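Local coordinates for dihydrodipicolinate reductase N-terminus domain-containing protein (Mycobacterium smegmatis, PDB 6IAQ) that is a native amine dehydrogenase that uses NADP as cofactor and probably carries out the asymmetric reductive amination of ketones, at residues 11-16 / 93-98. Numbering follows the deposited sequence.
Sequences VVYGVG and LRICAE. With NAP (NADP nicotinamide-adenine-dinucleotide phosphate), chain F.
Tyr13 lays one edge of its ring against the thiol of Cys96 and its hydroxyl end against the methyl tip of Ile95. The sulfur SG of Cys96 lies 3.9 Å from Tyr13 CE2 and nearly as close to CD2. It is 5.1 Å from the ring centroid and 79° off the ring normal. This is a sulfur-aromatic contact at the edge, not over a face. At the end of the ring, Tyr13 OH meets Ile95 CD1 at 3.8 Å, and the two side chains cross at about a right angle. The CB bond of Tyr13 points toward helix 86-98. With CG anti to the backbone N (chi1 -156°), the CD2-CE2 edge comes to lie against the sulfur.

The opposite edge of the ring, at CD1 and CE1, meets the adenine of NADP. Tyr13 CE1 comes within 3.8 Å of C2A of the NADP adenine, and N1A lies in the ring plane on that side. The phenol thus stands between the helix thiol and the adenine and meets both through its edges. Past the strand end the chain turns through Gly14. There Val15 N donates a hydrogen bond of 3.2 Å to the hydroxyl O3B of the adenosine ribose, bent to 143°. Gly16 takes the N-cap position of helix 17-28, and its CA lies close to O5B, the ester oxygen leading to the diphosphate. Strand, glycine-rich turn and helix form the dinucleotide-binding start of a Rossmann fold.

The contact is small and mainly apolar. It joins the end of strand 9-13 to helix 86-98 in the cofactor domain. Strand 77-80 pairs with strand 9-13, and its Ile80 touches both Tyr13 and Cys96. Ala66 of helix 66-73 touches Tyr13 and Ile95, while helix 118-130 packs against Leu93 and Ala97.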
ATOM      1  N   VAL A  11       6.237 -14.465 -24.518  1.00 33.97           N
ATOM      2  CA  VAL A  11       7.344 -13.979 -25.389  1.00 36.57           C
ATOM      3  C   VAL A  11       8.078 -12.858 -24.638  1.00 34.49           C
ATOM      4  O   VAL A  11       7.409 -11.916 -24.162  1.00 30.92           O
ATOM      5  CB  VAL A  11       6.819 -13.524 -26.760  1.00 35.67           C
ATOM      6  CG1 VAL A  11       7.819 -12.626 -27.506  1.00 35.47           C
ATOM      7  CG2 VAL A  11       6.484 -14.740 -27.626  1.00 35.72           C
ATOM      8  N   VAL A  12       9.398 -12.978 -24.487  1.00 35.94           N
ATOM      9  CA  VAL A  12      10.206 -11.905 -23.833  1.00 36.47           C
ATOM     10  C   VAL A  12      10.658 -10.964 -24.957  1.00 33.14           C
ATOM     11  O   VAL A  12      11.375 -11.398 -25.891  1.00 31.65           O
ATOM     12  CB  VAL A  12      11.301 -12.403 -22.861  1.00 43.54           C
ATOM     13  CG1 VAL A  12      11.214 -13.896 -22.550  1.00 49.75           C
ATOM     14  CG2 VAL A  12      12.703 -12.022 -23.247  1.00 45.27           C
ATOM     15  N   TYR A  13      10.078  -9.770 -24.956  1.00 29.03           N
ATOM     16  CA  TYR A  13      10.210  -8.730 -25.985  1.00 29.83           C
ATOM     17  C   TYR A  13      11.291  -7.745 -25.514  1.00 35.80           C
ATOM     18  O   TYR A  13      11.013  -6.890 -24.619  1.00 33.69           O
ATOM     19  CB  TYR A  13       8.835  -8.109 -26.209  1.00 30.83           C
ATOM     20  CG  TYR A  13       8.596  -7.457 -27.542  1.00 30.05           C
ATOM     21  CD1 TYR A  13       9.624  -6.859 -28.256  1.00 31.87           C
ATOM     22  CD2 TYR A  13       7.324  -7.401 -28.071  1.00 29.33           C
ATOM     23  CE1 TYR A  13       9.381  -6.201 -29.446  1.00 29.60           C
ATOM     24  CE2 TYR A  13       7.071  -6.774 -29.278  1.00 32.54           C
ATOM     25  CZ  TYR A  13       8.109  -6.187 -29.976  1.00 29.64           C
ATOM     26  OH  TYR A  13       7.870  -5.552 -31.157  1.00 31.89           O
ATOM     27  N   GLY A  14      12.484  -7.861 -26.115  1.00 29.19           N
ATOM     28  CA  GLY A  14      13.725  -7.228 -25.652  1.00 28.76           C
ATOM     29  C   GLY A  14      14.415  -8.167 -24.687  1.00 31.23           C
ATOM     30  O   GLY A  14      13.725  -8.882 -23.935  1.00 30.62           O
ATOM     31  N   VAL A  15      15.735  -8.221 -24.738  1.00 28.31           N
ATOM     32  CA  VAL A  15      16.559  -9.156 -23.935  1.00 33.89           C
ATOM     33  C   VAL A  15      17.719  -8.358 -23.343  1.00 36.41           C
ATOM     34  O   VAL A  15      18.876  -8.785 -23.496  1.00 41.01           O
ATOM     35  CB  VAL A  15      17.034 -10.358 -24.760  1.00 35.47           C
ATOM     36  CG1 VAL A  15      17.543 -11.442 -23.833  1.00 43.87           C
ATOM     37  CG2 VAL A  15      15.923 -10.908 -25.628  1.00 32.20           C
ATOM     38  N   GLY A  16      17.400  -7.251 -22.669  1.00 35.57           N
ATOM     39  CA  GLY A  16      18.426  -6.345 -22.140  1.00 31.42           C
ATOM     40  C   GLY A  16      18.603  -6.544 -20.663  1.00 31.91           C
ATOM     41  O   GLY A  16      18.331  -7.666 -20.161  1.00 30.14           O
ATOM     42  N   LEU A  93       3.937  -1.944 -29.253  1.00 33.37           N
ATOM     43  CA  LEU A  93       2.582  -2.151 -28.678  1.00 34.41           C
ATOM     44  C   LEU A  93       1.577  -2.384 -29.831  1.00 35.76           C
ATOM     45  O   LEU A  93       0.640  -3.189 -29.619  1.00 40.78           O
ATOM     46  CB  LEU A  93       2.206  -0.966 -27.774  1.00 32.74           C
ATOM     47  CG  LEU A  93       3.027  -0.841 -26.480  1.00 32.11           C
ATOM     48  CD1 LEU A  93       2.788   0.464 -25.748  1.00 32.18           C
ATOM     49  CD2 LEU A  93       2.718  -1.983 -25.551  1.00 34.32           C
ATOM     50  N   ARG A  94       1.761  -1.736 -30.996  1.00 34.85           N
ATOM     51  CA  ARG A  94       0.907  -1.971 -32.198  1.00 33.84           C
ATOM     52  C   ARG A  94       1.011  -3.446 -32.621  1.00 34.83           C
ATOM     53  O   ARG A  94      -0.032  -4.090 -32.860  1.00 26.38           O
ATOM     54  CB  ARG A  94       1.273  -1.079 -33.377  1.00 36.99           C
ATOM     55  CG  ARG A  94       1.085   0.407 -33.086  1.00 45.89           C
ATOM     56  CD  ARG A  94       0.525   1.320 -34.169  1.00 43.39           C
ATOM     57  NE  ARG A  94       1.555   2.230 -34.630  1.00 50.29           N
ATOM     58  CZ  ARG A  94       1.468   3.562 -34.688  1.00 45.69           C
ATOM     59  NH1 ARG A  94       0.375   4.206 -34.310  1.00 47.19           N
ATOM     60  NH2 ARG A  94       2.524   4.260 -35.054  1.00 51.21           N
ATOM     61  N   ILE A  95       2.233  -3.966 -32.720  1.00 32.85           N
ATOM     62  CA  ILE A  95       2.484  -5.366 -33.142  1.00 35.32           C
ATOM     63  C   ILE A  95       1.767  -6.321 -32.154  1.00 36.57           C
ATOM     64  O   ILE A  95       1.110  -7.313 -32.606  1.00 30.87           O
ATOM     65  CB  ILE A  95       4.002  -5.612 -33.273  1.00 35.00           C
ATOM     66  CG1 ILE A  95       4.588  -4.849 -34.467  1.00 39.05           C
ATOM     67  CG2 ILE A  95       4.341  -7.106 -33.314  1.00 33.94           C
ATOM     68  CD1 ILE A  95       6.097  -4.748 -34.462  1.00 38.92           C
ATOM     69  N   CYS A  96       1.837  -6.064 -30.843  1.00 33.09           N
ATOM     70  CA  CYS A  96       1.197  -6.942 -29.825  1.00 32.87           C
ATOM     71  C   CYS A  96      -0.329  -6.897 -29.986  1.00 32.53           C
ATOM     72  O   CYS A  96      -0.968  -7.985 -30.120  1.00 34.09           O
ATOM     73  CB  CYS A  96       1.625  -6.549 -28.416  1.00 34.37           C
ATOM     74  SG  CYS A  96       3.341  -7.013 -28.099  1.00 35.30           S
ATOM     75  N   ALA A  97      -0.894  -5.693 -30.009  1.00 32.29           N
ATOM     76  CA  ALA A  97      -2.352  -5.468 -30.047  1.00 32.96           C
ATOM     77  C   ALA A  97      -2.928  -5.988 -31.377  1.00 35.86           C
ATOM     78  O   ALA A  97      -4.021  -6.611 -31.345  1.00 34.79           O
ATOM     79  CB  ALA A  97      -2.631  -4.000 -29.857  1.00 33.48           C
ATOM     80  N   GLU A  98      -2.232  -5.759 -32.506  1.00 34.82           N
ATOM     81  CA  GLU A  98      -2.664  -6.254 -33.839  1.00 35.59           C
ATOM     82  C   GLU A  98      -2.878  -7.769 -33.789  1.00 34.14           C
ATOM     83  O   GLU A  98      -3.845  -8.265 -34.382  1.00 32.21           O
ATOM     84  CB  GLU A  98      -1.637  -5.959 -34.933  1.00 43.20           C
ATOM     85  CG  GLU A  98      -2.319  -5.692 -36.272  1.00 55.65           C
ATOM     86  CD  GLU A  98      -2.589  -4.216 -36.484  1.00 55.45           C
ATOM     87  OE1 GLU A  98      -1.696  -3.435 -36.124  1.00 62.98           O
ATOM     88  OE2 GLU A  98      -3.668  -3.857 -36.985  1.00 57.87           O
TER
HETATM   89  PA  NAP F 402      18.587  -2.167 -22.152  1.00 26.75           P
HETATM   90  O1A NAP F 402      19.455  -3.063 -21.401  1.00 26.25           O
HETATM   91  O2A NAP F 402      19.113  -1.071 -23.125  1.00 25.71           O
HETATM   92  O5B NAP F 402      17.546  -3.126 -22.965  1.00 29.38           O
HETATM   93  C5B NAP F 402      16.730  -2.651 -24.045  1.00 29.66           C
HETATM   94  C4B NAP F 402      16.484  -3.814 -24.996  1.00 32.85           C
HETATM   95  O4B NAP F 402      15.615  -3.437 -26.062  1.00 33.64           O
HETATM   96  C3B NAP F 402      17.760  -4.392 -25.665  1.00 34.37           C
HETATM   97  O3B NAP F 402      17.679  -5.817 -25.423  1.00 34.47           O
HETATM   98  C2B NAP F 402      17.623  -4.132 -27.163  1.00 38.56           C
HETATM   99  O2B NAP F 402      18.069  -5.228 -27.992  1.00 41.17           O
HETATM  100  C1B NAP F 402      16.128  -4.119 -27.252  1.00 33.78           C
HETATM  101  N9A NAP F 402      15.522  -3.430 -28.390  1.00 37.01           N
HETATM  102  C8A NAP F 402      15.635  -2.142 -28.771  1.00 33.26           C
HETATM  103  N7A NAP F 402      14.827  -1.940 -29.819  1.00 34.98           N
HETATM  104  C5A NAP F 402      14.144  -3.088 -30.038  1.00 37.22           C
HETATM  105  C6A NAP F 402      13.100  -3.588 -30.968  1.00 38.30           C
HETATM  106  N6A NAP F 402      12.591  -2.803 -31.908  1.00 40.84           N
HETATM  107  N1A NAP F 402      12.690  -4.850 -30.849  1.00 37.82           N
HETATM  108  C2A NAP F 402      13.155  -5.700 -29.911  1.00 38.14           C
HETATM  109  N3A NAP F 402      14.103  -5.338 -29.017  1.00 37.50           N
HETATM  110  C4A NAP F 402      14.611  -4.075 -29.097  1.00 34.81           C
HETATM  111  O3  NAP F 402      17.581  -1.327 -21.158  1.00 27.67           O
HETATM  112  PN  NAP F 402      16.850  -1.935 -19.799  1.00 25.24           P
HETATM  113  O1N NAP F 402      17.557  -1.543 -18.538  1.00 27.32           O
HETATM  114  O2N NAP F 402      16.512  -3.372 -19.980  1.00 24.96           O
HETATM  115  O5D NAP F 402      15.579  -0.987 -20.003  1.00 24.22           O
HETATM  116  C5D NAP F 402      14.591  -1.116 -21.032  1.00 25.52           C
HETATM  117  C4D NAP F 402      13.478  -0.109 -20.951  1.00 26.50           C
HETATM  118  O4D NAP F 402      12.734  -0.368 -19.715  1.00 27.28           O
HETATM  119  C3D NAP F 402      14.005   1.298 -20.949  1.00 25.18           C
HETATM  120  O3D NAP F 402      13.230   2.172 -21.751  1.00 23.76           O
HETATM  121  C2D NAP F 402      13.897   1.697 -19.472  1.00 25.39           C
HETATM  122  O2D NAP F 402      13.804   3.124 -19.360  1.00 24.89           O
HETATM  123  C1D NAP F 402      12.650   0.879 -19.028  1.00 26.95           C
HETATM  124  N1N NAP F 402      12.642   0.633 -17.575  1.00 23.74           N
HETATM  125  C2N NAP F 402      11.544   0.935 -16.909  1.00 24.60           C
HETATM  126  C3N NAP F 402      11.518   0.775 -15.531  1.00 24.38           C
HETATM  127  C7N NAP F 402      10.265   1.060 -14.733  1.00 26.19           C
HETATM  128  O7N NAP F 402      10.392   1.044 -13.509  1.00 26.83           O
HETATM  129  N7N NAP F 402       9.081   1.277 -15.333  1.00 24.85           N
HETATM  130  C4N NAP F 402      12.651   0.284 -14.883  1.00 22.74           C
HETATM  131  C5N NAP F 402      13.796  -0.032 -15.607  1.00 23.77           C
HETATM  132  C6N NAP F 402      13.742   0.155 -16.966  1.00 22.34           C
HETATM  133  P2B NAP F 402      19.589  -5.718 -28.017  1.00 38.72           P
HETATM  134  O1X NAP F 402      19.908  -6.345 -26.691  1.00 35.82           O
HETATM  135  O2X NAP F 402      19.597  -6.871 -29.019  1.00 37.48           O
HETATM  136  O3X NAP F 402      20.262  -4.400 -28.412  1.00 43.32           O